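DNA replication protein DnaC (Aquifex aeolicus, PDB 3ECC) probably binds ATP and acts as a helicase loader in the initiation of bacterial DNA replication. Local coordinates at residues 70-75 / 103-108; 41-46 / 135-140; 98-103 / 126-131. One frame throughout, in Å; residues are numbered along the deposited sequence.

In the fold
Interactions 1 and 2 belong to one parallel sheet, ordered 71-74, 104-107, 136-141, 40-45, 174-178, and their centres lie about 10 Å apart. Strands 104-107 and 136-141 join them: Leu104 O accepts from Ile137 N, and Asp107 OD2 meets Thr139 OG1 at 2.6 Å. Both contacts run toward the nucleotide, with Asp108 and Ser46 in the pocket of beryllium trifluoride. Interaction 3 lies by the N-terminal end of strand 104-107, away from the nucleotide, its centre about 11 Å from that of interaction 1 and about 15 Å from that of interaction 2. It shares Val103 with interaction 1 and reaches interaction 2 through Arg129 NH2 and Ser135 O, 2.6 Å apart.

Interaction 1 (70-75 / 103-108); sequences GYFFDT and VLVLDD. With BEF (beryllium trifluoride ion), chain D.
Strands 71-74 and 104-107 run side by side in parallel, their axes 5.0 Å apart at the closest point and 18° from aligned, with Tyr71, Phe73 and Thr75 donating their N-H groups to Val103, Val105 and Asp107 while Val105 N and Asp107 N bond back to Tyr71 O and Phe73 O. On one face Phe72 carries the packing. Its CG is anti to the backbone N (chi1 174°), which swings the ring across to the neighbouring strand: CD1 rests on Val105 CG1 at 3.7 Å, and CZ reaches Asp107 CB at 3.6 Å. The ring plane and the carboxylate of Asp107 are inclined by 43°. Helix 51-65 covers this face, with Thr52, Val56 and Leu59 touching Phe72. On the other face the Phe73 ring presents its edge: Leu104 CD1 lies in the ring plane, 3.7 Å from Phe73 CD2, beneath helices 75-86 and 93-99.

The run of aliphatic residues ending in Asp107 and Asp108, both seen at magnesium in structures of this protein, has the character of a Walker B strand, as in other P-loop NTPases. Asp107 OD2 bonds to OG1 of Thr52, a magnesium-binding residue, and to Thr139 OG1, so two hydroxyls hold the same carboxylate oxygen. Asp108 OD1 approaches fluorine F2 of the beryllium trifluoride at 3.2 Å, its other oxygen being held by Ser111. At the outer strand's end, Asp74 is the N-cap of helix 75-86, its OD2 accepting from Asp77 N. Thr75 then grips Asp107 O twice, from N in the carbonyl plane at 3.0 Å and from OG1 above that plane at 2.6 Å; threonine suits the place because its hydroxyl, on the beta carbon, sits close enough to the backbone to share its own N-H's acceptor.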
ATOM      1  N   GLY A  70       2.119   4.273 -12.246  1.00 58.64           N
ATOM      2  CA  GLY A  70       2.601   3.396 -11.181  1.00 57.66           C
ATOM      3  C   GLY A  70       2.178   1.952 -11.391  1.00 57.08           C
ATOM      4  O   GLY A  70       1.756   1.574 -12.491  1.00 57.47           O
ATOM      5  N   TYR A  71       2.270   1.144 -10.335  1.00 56.07           N
ATOM      6  CA  TYR A  71       1.921  -0.278 -10.418  1.00 54.95           C
ATOM      7  C   TYR A  71       1.096  -0.726  -9.212  1.00 53.82           C
ATOM      8  O   TYR A  71       1.297  -0.237  -8.100  1.00 53.41           O
ATOM      9  CB  TYR A  71       3.187  -1.139 -10.534  1.00 55.27           C
ATOM     10  CG  TYR A  71       4.006  -0.921 -11.796  1.00 56.29           C
ATOM     11  CD1 TYR A  71       3.855  -1.751 -12.905  1.00 57.02           C
ATOM     12  CD2 TYR A  71       4.950   0.102 -11.867  1.00 57.39           C
ATOM     13  CE1 TYR A  71       4.610  -1.559 -14.054  1.00 57.66           C
ATOM     14  CE2 TYR A  71       5.707   0.305 -13.012  1.00 58.02           C
ATOM     15  CZ  TYR A  71       5.535  -0.528 -14.100  1.00 58.17           C
ATOM     16  OH  TYR A  71       6.290  -0.321 -15.231  1.00 58.68           O
ATOM     17  N   PHE A  72       0.159  -1.647  -9.449  1.00 52.58           N
ATOM     18  CA  PHE A  72      -0.616  -2.281  -8.380  1.00 51.16           C
ATOM     19  C   PHE A  72      -0.243  -3.750  -8.256  1.00 50.75           C
ATOM     20  O   PHE A  72      -0.397  -4.525  -9.200  1.00 50.54           O
ATOM     21  CB  PHE A  72      -2.126  -2.155  -8.634  1.00 50.76           C
ATOM     22  CG  PHE A  72      -2.974  -2.907  -7.638  1.00 49.53           C
ATOM     23  CD1 PHE A  72      -3.489  -2.272  -6.521  1.00 48.60           C
ATOM     24  CD2 PHE A  72      -3.250  -4.255  -7.817  1.00 48.96           C
ATOM     25  CE1 PHE A  72      -4.258  -2.973  -5.601  1.00 48.17           C
ATOM     26  CE2 PHE A  72      -4.019  -4.956  -6.897  1.00 47.97           C
ATOM     27  CZ  PHE A  72      -4.520  -4.313  -5.794  1.00 47.60           C
ATOM     28  N   PHE A  73       0.243  -4.136  -7.083  1.00 50.26           N
ATOM     29  CA  PHE A  73       0.563  -5.536  -6.827  1.00 49.53           C
ATOM     30  C   PHE A  73      -0.166  -6.043  -5.609  1.00 49.11           C
ATOM     31  O   PHE A  73      -0.347  -5.311  -4.648  1.00 49.22           O
ATOM     32  CB  PHE A  73       2.072  -5.725  -6.644  1.00 49.37           C
ATOM     33  CG  PHE A  73       2.851  -5.654  -7.927  1.00 48.75           C
ATOM     34  CD1 PHE A  73       2.838  -6.713  -8.823  1.00 47.78           C
ATOM     35  CD2 PHE A  73       3.589  -4.526  -8.245  1.00 47.82           C
ATOM     36  CE1 PHE A  73       3.546  -6.649 -10.005  1.00 46.94           C
ATOM     37  CE2 PHE A  73       4.302  -4.460  -9.431  1.00 46.89           C
ATOM     38  CZ  PHE A  73       4.276  -5.522 -10.309  1.00 46.55           C
ATOM     39  N   ASP A  74      -0.618  -7.288  -5.668  1.00 48.87           N
ATOM     40  CA  ASP A  74      -0.924  -8.019  -4.457  1.00 48.75           C
ATOM     41  C   ASP A  74       0.428  -8.396  -3.889  1.00 48.95           C
ATOM     42  O   ASP A  74       1.327  -8.803  -4.626  1.00 48.55           O
ATOM     43  CB  ASP A  74      -1.746  -9.278  -4.752  1.00 48.62           C
ATOM     44  CG  ASP A  74      -1.997 -10.124  -3.507  1.00 48.05           C
ATOM     45  OD1 ASP A  74      -2.882  -9.769  -2.701  1.00 48.88           O
ATOM     46  OD2 ASP A  74      -1.307 -11.145  -3.337  1.00 45.84           O
ATOM     47  N   THR A  75       0.577  -8.232  -2.584  1.00 49.35           N
ATOM     48  CA  THR A  75       1.868  -8.396  -1.948  1.00 49.98           C
ATOM     49  C   THR A  75       2.376  -9.830  -2.046  1.00 50.45           C
ATOM     50  O   THR A  75       3.554 -10.065  -2.340  1.00 50.42           O
ATOM     51  CB  THR A  75       1.813  -7.949  -0.500  1.00 49.78           C
ATOM     52  OG1 THR A  75       1.196  -6.655  -0.442  1.00 50.50           O
ATOM     53  CG2 THR A  75       3.208  -7.864   0.073  1.00 49.80           C
ATOM     54  N   VAL A 103       5.283   5.234  -8.161  1.00 50.57           N
ATOM     55  CA  VAL A 103       4.177   4.900  -7.264  1.00 50.25           C
ATOM     56  C   VAL A 103       4.017   3.389  -7.218  1.00 49.71           C
ATOM     57  O   VAL A 103       3.953   2.739  -8.257  1.00 49.70           O
ATOM     58  CB  VAL A 103       2.841   5.523  -7.732  1.00 50.39           C
ATOM     59  CG1 VAL A 103       1.694   5.045  -6.859  1.00 51.08           C
ATOM     60  CG2 VAL A 103       2.911   7.030  -7.700  1.00 50.68           C
ATOM     61  N   LEU A 104       3.969   2.833  -6.014  1.00 49.20           N
ATOM     62  CA  LEU A 104       3.787   1.402  -5.850  1.00 48.73           C
ATOM     63  C   LEU A 104       2.702   1.115  -4.824  1.00 48.65           C
ATOM     64  O   LEU A 104       2.666   1.723  -3.753  1.00 48.45           O
ATOM     65  CB  LEU A 104       5.101   0.723  -5.443  1.00 48.70           C
ATOM     66  CG  LEU A 104       5.121  -0.814  -5.361  1.00 48.49           C
ATOM     67  CD1 LEU A 104       5.092  -1.464  -6.746  1.00 48.08           C
ATOM     68  CD2 LEU A 104       6.333  -1.289  -4.582  1.00 47.37           C
ATOM     69  N   VAL A 105       1.807   0.194  -5.173  1.00 48.38           N
ATOM     70  CA  VAL A 105       0.792  -0.270  -4.252  1.00 47.99           C
ATOM     71  C   VAL A 105       1.156  -1.668  -3.788  1.00 47.96           C
ATOM     72  O   VAL A 105       1.257  -2.592  -4.599  1.00 48.05           O
ATOM     73  CB  VAL A 105      -0.609  -0.308  -4.906  1.00 48.07           C
ATOM     74  CG1 VAL A 105      -1.688  -0.536  -3.845  1.00 47.39           C
ATOM     75  CG2 VAL A 105      -0.875   0.968  -5.679  1.00 47.89           C
ATOM     76  N   LEU A 106       1.376  -1.813  -2.486  1.00 47.79           N
ATOM     77  CA  LEU A 106       1.486  -3.129  -1.868  1.00 47.95           C
ATOM     78  C   LEU A 106       0.170  -3.471  -1.175  1.00 48.48           C
ATOM     79  O   LEU A 106      -0.115  -2.967  -0.085  1.00 48.39           O
ATOM     80  CB  LEU A 106       2.643  -3.171  -0.864  1.00 47.63           C
ATOM     81  CG  LEU A 106       4.060  -2.871  -1.358  1.00 46.56           C
ATOM     82  CD1 LEU A 106       5.048  -2.987  -0.220  1.00 44.92           C
ATOM     83  CD2 LEU A 106       4.454  -3.789  -2.500  1.00 46.00           C
ATOM     84  N   ASP A 107      -0.636  -4.307  -1.822  1.00 49.30           N
ATOM     85  CA  ASP A 107      -1.990  -4.591  -1.357  1.00 50.41           C
ATOM     86  C   ASP A 107      -2.008  -5.850  -0.501  1.00 51.45           C
ATOM     87  O   ASP A 107      -1.376  -6.853  -0.851  1.00 51.55           O
ATOM     88  CB  ASP A 107      -2.943  -4.743  -2.550  1.00 50.25           C
ATOM     89  CG  ASP A 107      -4.409  -4.629  -2.153  1.00 50.26           C
ATOM     90  OD1 ASP A 107      -5.140  -5.630  -2.298  1.00 49.80           O
ATOM     91  OD2 ASP A 107      -4.832  -3.541  -1.698  1.00 49.73           O
ATOM     92  N   ASP A 108      -2.749  -5.794   0.607  1.00 52.67           N
ATOM     93  CA  ASP A 108      -2.786  -6.873   1.601  1.00 54.31           C
ATOM     94  C   ASP A 108      -1.399  -7.205   2.145  1.00 55.23           C
ATOM     95  O   ASP A 108      -1.001  -8.370   2.200  1.00 54.97           O
ATOM     96  CB  ASP A 108      -3.478  -8.123   1.047  1.00 54.43           C
ATOM     97  CG  ASP A 108      -4.821  -8.395   1.714  1.00 55.80           C
ATOM     98  OD1 ASP A 108      -5.824  -8.637   0.994  1.00 57.29           O
ATOM     99  OD2 ASP A 108      -4.873  -8.371   2.964  1.00 57.37           O
TER
HETATM  100 BE   BEF D1554      -9.197  -6.902   2.177  1.00 51.11          BE
HETATM  101  F1  BEF D1554      -9.218  -5.945   3.655  1.00 51.68           F
HETATM  102  F2  BEF D1554      -8.167  -6.420   0.818  1.00 52.67           F
HETATM  103  F3  BEF D1554     -10.532  -8.025   1.926  1.00 50.29           F

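Interaction 2 (41-46 / 135-140); sequences LTFVGS and STIITT
The Phe43 ring meets segment 135-140 at its rim: Ile137 CG2 lies in the ring plane, 3.5 Å from CE2, and Ile138 O also comes up to the edge, 3.5 Å from CD2. Thr139 CG2 approaches CD2 obliquely, at 3.9 Å. Lys51 and Leu54 of helix 51-65 and Ile179 also touch this side chain, whose broad apolar ring suits a buried place in contact with strand 136-141 and that helix together.

Both are inner strands of the parallel P-loop NTPase sheet, 136-141 its middle one: strand 40-45 leads into the Walker A loop, whose residues Gly48 to Thr52 bind ADP, and strand 136-141 ends on Asn141 of the beryllium trifluoride pocket, consistent with the sensor 1 position of AAA+ proteins. They are parallel within 4°. Ile138 N and Thr140 N donate to Leu41 O and Phe43 O, and the nearly straight Phe43 N-H to Ile138 O bond, 2.8 Å long, returns the link. The CA-H groups of Ile137 and Thr139 add contacts to the same two acceptors in strand 40-45.

Thr139 shares the Phe43 side of the sheet. With OG1 between the backbone N and the carbonyl carbon (chi1 77°), its methyl is turned to Phe43 while the hydroxyl also serves Asp107 and Asp108 N, a division of labour to which threonine is well fitted. On the reverse side Val44 and Thr140 lie alongside and point the same way, CG2 to CG2 3.9 Å, under helix 153-162. Gly45 O is taken by Lys51 NZ. Gly45 takes a phi of 150°, a backbone region open to glycine, where its missing CB avoids the preceding carbonyl oxygen. Here the pairing slackens, Gly45 N making a weak, bent bond to Thr140 O at 3.4 Å.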
ATOM      1  N   LEU A  41       0.376   6.587   1.286  1.00 42.68           N
ATOM      2  CA  LEU A  41      -0.724   6.438   2.222  1.00 41.55           C
ATOM      3  C   LEU A  41      -0.782   5.004   2.696  1.00 40.89           C
ATOM      4  O   LEU A  41      -0.385   4.088   1.982  1.00 40.37           O
ATOM      5  CB  LEU A  41      -2.054   6.813   1.564  1.00 41.86           C
ATOM      6  CG  LEU A  41      -2.149   8.169   0.853  1.00 42.36           C
ATOM      7  CD1 LEU A  41      -3.364   8.207  -0.062  1.00 42.11           C
ATOM      8  CD2 LEU A  41      -2.180   9.328   1.858  1.00 42.71           C
ATOM      9  N   THR A  42      -1.282   4.821   3.912  1.00 40.46           N
ATOM     10  CA  THR A  42      -1.463   3.505   4.487  1.00 39.83           C
ATOM     11  C   THR A  42      -2.915   3.315   4.908  1.00 39.84           C
ATOM     12  O   THR A  42      -3.436   4.050   5.744  1.00 39.77           O
ATOM     13  CB  THR A  42      -0.536   3.296   5.690  1.00 39.91           C
ATOM     14  OG1 THR A  42       0.818   3.575   5.303  1.00 39.94           O
ATOM     15  CG2 THR A  42      -0.635   1.863   6.204  1.00 39.52           C
ATOM     16  N   PHE A  43      -3.566   2.323   4.312  1.00 39.95           N
ATOM     17  CA  PHE A  43      -4.968   2.035   4.590  1.00 39.91           C
ATOM     18  C   PHE A  43      -5.080   0.822   5.498  1.00 40.33           C
ATOM     19  O   PHE A  43      -4.634  -0.273   5.151  1.00 40.43           O
ATOM     20  CB  PHE A  43      -5.726   1.755   3.293  1.00 39.56           C
ATOM     21  CG  PHE A  43      -5.741   2.904   2.336  1.00 38.28           C
ATOM     22  CD1 PHE A  43      -6.715   3.886   2.429  1.00 36.87           C
ATOM     23  CD2 PHE A  43      -4.793   2.993   1.330  1.00 37.66           C
ATOM     24  CE1 PHE A  43      -6.743   4.938   1.541  1.00 37.10           C
ATOM     25  CE2 PHE A  43      -4.811   4.046   0.428  1.00 37.69           C
ATOM     26  CZ  PHE A  43      -5.787   5.019   0.532  1.00 38.00           C
ATOM     27  N   VAL A  44      -5.679   1.025   6.664  1.00 40.55           N
ATOM     28  CA  VAL A  44      -5.839  -0.030   7.645  1.00 40.86           C
ATOM     29  C   VAL A  44      -7.325  -0.272   7.865  1.00 41.06           C
ATOM     30  O   VAL A  44      -8.135   0.627   7.672  1.00 41.21           O
ATOM     31  CB  VAL A  44      -5.164   0.359   8.979  1.00 40.71           C
ATOM     32  CG1 VAL A  44      -4.996  -0.856   9.871  1.00 41.51           C
ATOM     33  CG2 VAL A  44      -3.809   0.986   8.717  1.00 40.95           C
ATOM     34  N   GLY A  45      -7.683  -1.493   8.253  1.00 41.23           N
ATOM     35  CA  GLY A  45      -9.072  -1.811   8.563  1.00 41.59           C
ATOM     36  C   GLY A  45      -9.467  -3.251   8.291  1.00 41.97           C
ATOM     37  O   GLY A  45      -8.691  -4.036   7.745  1.00 42.23           O
ATOM     38  N   SER A  46     -10.692  -3.589   8.669  1.00 42.30           N
ATOM     39  CA  SER A  46     -11.268  -4.906   8.422  1.00 42.92           C
ATOM     40  C   SER A  46     -11.591  -5.141   6.936  1.00 43.15           C
ATOM     41  O   SER A  46     -11.595  -4.195   6.147  1.00 43.04           O
ATOM     42  CB  SER A  46     -12.535  -5.072   9.258  1.00 42.65           C
ATOM     43  OG  SER A  46     -12.198  -5.352  10.597  1.00 43.49           O
ATOM     44  N   SER A 135       7.532   6.990  -3.335  1.00 46.72           N
ATOM     45  CA  SER A 135       6.197   6.980  -2.729  1.00 47.40           C
ATOM     46  C   SER A 135       5.507   5.649  -2.925  1.00 47.54           C
ATOM     47  O   SER A 135       5.494   5.096  -4.024  1.00 47.31           O
ATOM     48  CB  SER A 135       5.331   8.107  -3.285  1.00 47.60           C
ATOM     49  OG  SER A 135       5.618   8.328  -4.659  1.00 48.93           O
ATOM     50  N   THR A 136       4.936   5.136  -1.842  1.00 47.78           N
ATOM     51  CA  THR A 136       4.373   3.800  -1.840  1.00 47.83           C
ATOM     52  C   THR A 136       3.104   3.730  -1.000  1.00 47.86           C
ATOM     53  O   THR A 136       3.070   4.188   0.146  1.00 47.91           O
ATOM     54  CB  THR A 136       5.411   2.737  -1.374  1.00 47.92           C
ATOM     55  OG1 THR A 136       4.729   1.605  -0.824  1.00 48.48           O
ATOM     56  CG2 THR A 136       6.337   3.305  -0.319  1.00 48.06           C
ATOM     57  N   ILE A 137       2.056   3.163  -1.587  1.00 47.93           N
ATOM     58  CA  ILE A 137       0.774   3.037  -0.914  1.00 47.89           C
ATOM     59  C   ILE A 137       0.552   1.608  -0.440  1.00 47.98           C
ATOM     60  O   ILE A 137       0.861   0.652  -1.146  1.00 47.76           O
ATOM     61  CB  ILE A 137      -0.383   3.488  -1.825  1.00 47.93           C
ATOM     62  CG1 ILE A 137      -0.161   4.937  -2.275  1.00 47.80           C
ATOM     63  CG2 ILE A 137      -1.725   3.330  -1.104  1.00 47.90           C
ATOM     64  CD1 ILE A 137      -1.053   5.385  -3.426  1.00 48.08           C
ATOM     65  N   ILE A 138       0.024   1.470   0.766  1.00 48.52           N
ATOM     66  CA  ILE A 138      -0.129   0.163   1.389  1.00 49.24           C
ATOM     67  C   ILE A 138      -1.555  -0.004   1.885  1.00 50.15           C
ATOM     68  O   ILE A 138      -2.152   0.934   2.396  1.00 50.23           O
ATOM     69  CB  ILE A 138       0.845   0.006   2.590  1.00 48.92           C
ATOM     70  CG1 ILE A 138       2.299  -0.031   2.117  1.00 47.40           C
ATOM     71  CG2 ILE A 138       0.499  -1.235   3.418  1.00 49.36           C
ATOM     72  CD1 ILE A 138       3.291   0.314   3.193  1.00 44.16           C
ATOM     73  N   THR A 139      -2.114  -1.192   1.699  1.00 51.52           N
ATOM     74  CA  THR A 139      -3.344  -1.564   2.394  1.00 53.09           C
ATOM     75  C   THR A 139      -3.063  -2.783   3.246  1.00 54.61           C
ATOM     76  O   THR A 139      -2.350  -3.697   2.828  1.00 54.60           O
ATOM     77  CB  THR A 139      -4.529  -1.846   1.438  1.00 52.71           C
ATOM     78  OG1 THR A 139      -4.383  -3.137   0.835  1.00 52.60           O
ATOM     79  CG2 THR A 139      -4.616  -0.782   0.356  1.00 52.52           C
ATOM     80  N   THR A 140      -3.602  -2.785   4.455  1.00 56.60           N
ATOM     81  CA  THR A 140      -3.288  -3.827   5.409  1.00 58.85           C
ATOM     82  C   THR A 140      -4.483  -4.151   6.300  1.00 60.95           C
ATOM     83  O   THR A 140      -5.378  -3.321   6.502  1.00 61.06           O
ATOM     84  CB  THR A 140      -2.045  -3.454   6.276  1.00 58.57           C
ATOM     85  OG1 THR A 140      -1.691  -4.558   7.116  1.00 57.84           O
ATOM     86  CG2 THR A 140      -2.320  -2.216   7.132  1.00 58.29           C
TER

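Interaction 3 (98-103 / 126-131); sequences VLNSPV and ITYRYN
Arg129 reaches the end of helix 93-99 and the turn beyond it with a side chain extended through chi2 and bent at chi3 (74°), so that its guanidinium comes edge-on to the backbone. NH1 and NH2 both close on one atom, Ser101 O, at 2.9 and 2.8 Å, with that oxygen near the guanidinium plane. The two bonds differ at the acceptor: NH1 sits on a lone pair in the carbonyl plane, whereas NH2 stands above it. NH1 also makes a weak bond to Leu99 O at 2.8 Å. Arginine suits the place because one flat cation can serve several carbonyls at once, and its charge would probably be stabilised by the negative end of the helix. NH2 is further fixed by Ser135 O.

Helices 93-99 and 116-131 belong to successive beta-alpha-beta crossovers of the P-loop NTPase fold, the first ahead of strand 104-107 and the second following it; Val98 and Arg129 both touch Leu104 of that strand. The contact is structural packing that joins the two helices beside strand 104-107, with the Val103 side chain about 12 Å from that of Asp107.

Tyr128 carries the other half. A chi1 of -172°, with CG turned away from the backbone N, directs the ring toward Leu99, whose CG rides 4.2 Å above one face, displaced toward the rim, while CB comes within 3.6 Å of CE2. The para hydroxyl carries the tyrosine past the leucine to Asn100, where OH donates to OD1 at 2.6 Å. The asparagine amide and the ring are turned 61° from each other, and OD1 lies at the ring's edge. Asn100 is the first residue to leave the helix, and Ser101 OG donates to Val103 O at 3.0 Å, bridging the turn.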
ATOM      1  N   VAL A  98      10.120  -2.288 -10.200  1.00 60.15           N
ATOM      2  CA  VAL A  98       9.342  -2.295  -8.965  1.00 58.93           C
ATOM      3  C   VAL A  98       9.966  -1.373  -7.920  1.00 58.16           C
ATOM      4  O   VAL A  98       9.304  -0.467  -7.418  1.00 58.16           O
ATOM      5  CB  VAL A  98       9.182  -3.725  -8.384  1.00 58.92           C
ATOM      6  CG1 VAL A  98       8.626  -3.670  -6.967  1.00 58.42           C
ATOM      7  CG2 VAL A  98       8.282  -4.561  -9.275  1.00 58.74           C
ATOM      8  N   LEU A  99      11.249  -1.583  -7.625  1.00 57.07           N
ATOM      9  CA  LEU A  99      11.954  -0.775  -6.626  1.00 56.02           C
ATOM     10  C   LEU A  99      12.001   0.705  -7.001  1.00 55.46           C
ATOM     11  O   LEU A  99      11.761   1.565  -6.164  1.00 55.45           O
ATOM     12  CB  LEU A  99      13.382  -1.298  -6.405  1.00 55.96           C
ATOM     13  CG  LEU A  99      13.603  -2.640  -5.696  1.00 55.39           C
ATOM     14  CD1 LEU A  99      15.073  -3.032  -5.768  1.00 54.60           C
ATOM     15  CD2 LEU A  99      13.111  -2.616  -4.252  1.00 54.51           C
ATOM     16  N   ASN A 100      12.294   0.993  -8.265  1.00 54.89           N
ATOM     17  CA  ASN A 100      12.452   2.375  -8.715  1.00 54.36           C
ATOM     18  C   ASN A 100      11.162   3.021  -9.221  1.00 53.81           C
ATOM     19  O   ASN A 100      11.184   4.130  -9.743  1.00 53.80           O
ATOM     20  CB  ASN A 100      13.571   2.473  -9.762  1.00 54.18           C
ATOM     21  CG  ASN A 100      14.960   2.332  -9.143  1.00 54.25           C
ATOM     22  OD1 ASN A 100      15.260   2.947  -8.118  1.00 53.39           O
ATOM     23  ND2 ASN A 100      15.814   1.525  -9.769  1.00 54.55           N
ATOM     24  N   SER A 101      10.044   2.330  -9.039  1.00 53.11           N
ATOM     25  CA  SER A 101       8.750   2.841  -9.465  1.00 52.54           C
ATOM     26  C   SER A 101       8.342   4.097  -8.695  1.00 52.11           C
ATOM     27  O   SER A 101       8.491   4.165  -7.475  1.00 51.83           O
ATOM     28  CB  SER A 101       7.676   1.770  -9.307  1.00 52.63           C
ATOM     29  OG  SER A 101       6.463   2.197  -9.900  1.00 53.46           O
ATOM     30  N   PRO A 102       7.795   5.089  -9.417  1.00 51.81           N
ATOM     31  CA  PRO A 102       7.344   6.352  -8.824  1.00 51.34           C
ATOM     32  C   PRO A 102       6.176   6.172  -7.857  1.00 50.94           C
ATOM     33  O   PRO A 102       6.086   6.889  -6.861  1.00 50.96           O
ATOM     34  CB  PRO A 102       6.910   7.178 -10.044  1.00 51.35           C
ATOM     35  CG  PRO A 102       6.671   6.176 -11.127  1.00 51.50           C
ATOM     36  CD  PRO A 102       7.677   5.101 -10.887  1.00 51.80           C
ATOM     37  N   VAL A 103       5.283   5.234  -8.161  1.00 50.57           N
ATOM     38  CA  VAL A 103       4.177   4.900  -7.264  1.00 50.25           C
ATOM     39  C   VAL A 103       4.017   3.389  -7.218  1.00 49.71           C
ATOM     40  O   VAL A 103       3.953   2.739  -8.257  1.00 49.70           O
ATOM     41  CB  VAL A 103       2.841   5.523  -7.732  1.00 50.39           C
ATOM     42  CG1 VAL A 103       1.694   5.045  -6.859  1.00 51.08           C
ATOM     43  CG2 VAL A 103       2.911   7.030  -7.700  1.00 50.68           C
ATOM     44  N   ILE A 126      10.848  -2.063   1.023  1.00 41.30           N
ATOM     45  CA  ILE A 126      10.429  -0.923   1.824  1.00 41.07           C
ATOM     46  C   ILE A 126      11.602  -0.031   2.276  1.00 41.39           C
ATOM     47  O   ILE A 126      11.494   1.203   2.283  1.00 41.53           O
ATOM     48  CB  ILE A 126       9.571  -1.377   3.018  1.00 40.84           C
ATOM     49  CG1 ILE A 126       8.172  -1.730   2.517  1.00 40.73           C
ATOM     50  CG2 ILE A 126       9.502  -0.291   4.081  1.00 39.61           C
ATOM     51  CD1 ILE A 126       7.460  -2.740   3.351  1.00 41.62           C
ATOM     52  N   THR A 127      12.719  -0.649   2.637  1.00 41.21           N
ATOM     53  CA  THR A 127      13.915   0.108   3.010  1.00 41.46           C
ATOM     54  C   THR A 127      14.471   0.890   1.803  1.00 41.27           C
ATOM     55  O   THR A 127      14.892   2.042   1.926  1.00 41.04           O
ATOM     56  CB  THR A 127      14.985  -0.822   3.622  1.00 41.18           C
ATOM     57  OG1 THR A 127      14.428  -1.478   4.763  1.00 41.39           O
ATOM     58  CG2 THR A 127      16.196  -0.049   4.046  1.00 41.59           C
ATOM     59  N   TYR A 128      14.446   0.259   0.635  1.00 41.35           N
ATOM     60  CA  TYR A 128      14.879   0.906  -0.592  1.00 41.52           C
ATOM     61  C   TYR A 128      14.015   2.128  -0.904  1.00 41.53           C
ATOM     62  O   TYR A 128      14.536   3.214  -1.178  1.00 41.77           O
ATOM     63  CB  TYR A 128      14.822  -0.083  -1.747  1.00 41.54           C
ATOM     64  CG  TYR A 128      15.430   0.425  -3.019  1.00 42.72           C
ATOM     65  CD1 TYR A 128      16.792   0.246  -3.288  1.00 43.66           C
ATOM     66  CD2 TYR A 128      14.650   1.080  -3.966  1.00 43.95           C
ATOM     67  CE1 TYR A 128      17.359   0.716  -4.468  1.00 44.27           C
ATOM     68  CE2 TYR A 128      15.204   1.553  -5.149  1.00 44.60           C
ATOM     69  CZ  TYR A 128      16.557   1.371  -5.399  1.00 44.07           C
ATOM     70  OH  TYR A 128      17.097   1.840  -6.572  1.00 43.59           O
ATOM     71  N   ARG A 129      12.699   1.949  -0.828  1.00 41.17           N
ATOM     72  CA  ARG A 129      11.749   3.012  -1.142  1.00 41.06           C
ATOM     73  C   ARG A 129      11.693   4.065  -0.047  1.00 41.24           C
ATOM     74  O   ARG A 129      11.327   5.205  -0.308  1.00 41.54           O
ATOM     75  CB  ARG A 129      10.361   2.428  -1.414  1.00 40.81           C
ATOM     76  CG  ARG A 129      10.318   1.563  -2.674  1.00 39.98           C
ATOM     77  CD  ARG A 129       8.936   1.004  -2.962  1.00 39.33           C
ATOM     78  NE  ARG A 129       8.025   2.025  -3.485  1.00 38.68           N
ATOM     79  CZ  ARG A 129       8.100   2.538  -4.712  1.00 37.78           C
ATOM     80  NH1 ARG A 129       9.046   2.127  -5.547  1.00 35.96           N
ATOM     81  NH2 ARG A 129       7.241   3.478  -5.095  1.00 37.11           N
ATOM     82  N   TYR A 130      12.066   3.677   1.171  1.00 41.44           N
ATOM     83  CA  TYR A 130      12.298   4.627   2.274  1.00 41.85           C
ATOM     84  C   TYR A 130      13.554   5.478   2.036  1.00 42.27           C
ATOM     85  O   TYR A 130      13.525   6.697   2.197  1.00 42.59           O
ATOM     86  CB  TYR A 130      12.423   3.880   3.609  1.00 41.68           C
ATOM     87  CG  TYR A 130      12.730   4.754   4.810  1.00 42.04           C
ATOM     88  CD1 TYR A 130      11.735   5.518   5.409  1.00 42.96           C
ATOM     89  CD2 TYR A 130      14.009   4.799   5.361  1.00 41.80           C
ATOM     90  CE1 TYR A 130      12.007   6.317   6.515  1.00 42.43           C
ATOM     91  CE2 TYR A 130      14.289   5.597   6.467  1.00 41.14           C
ATOM     92  CZ  TYR A 130      13.284   6.351   7.036  1.00 41.94           C
ATOM     93  OH  TYR A 130      13.548   7.145   8.126  1.00 41.97           O
ATOM     94  N   ASN A 131      14.653   4.836   1.656  1.00 42.56           N
ATOM     95  CA  ASN A 131      15.918   5.552   1.459  1.00 43.14           C
ATOM     96  C   ASN A 131      15.930   6.447   0.222  1.00 43.49           C
ATOM     97  O   ASN A 131      16.560   7.511   0.219  1.00 43.54           O
ATOM     98  CB  ASN A 131      17.093   4.574   1.404  1.00 42.95           C
ATOM     99  CG  ASN A 131      17.279   3.814   2.698  1.00 42.45           C
ATOM    100  OD1 ASN A 131      16.977   4.320   3.781  1.00 41.55           O
ATOM    101  ND2 ASN A 131      17.766   2.585   2.592  1.00 41.92           N
TER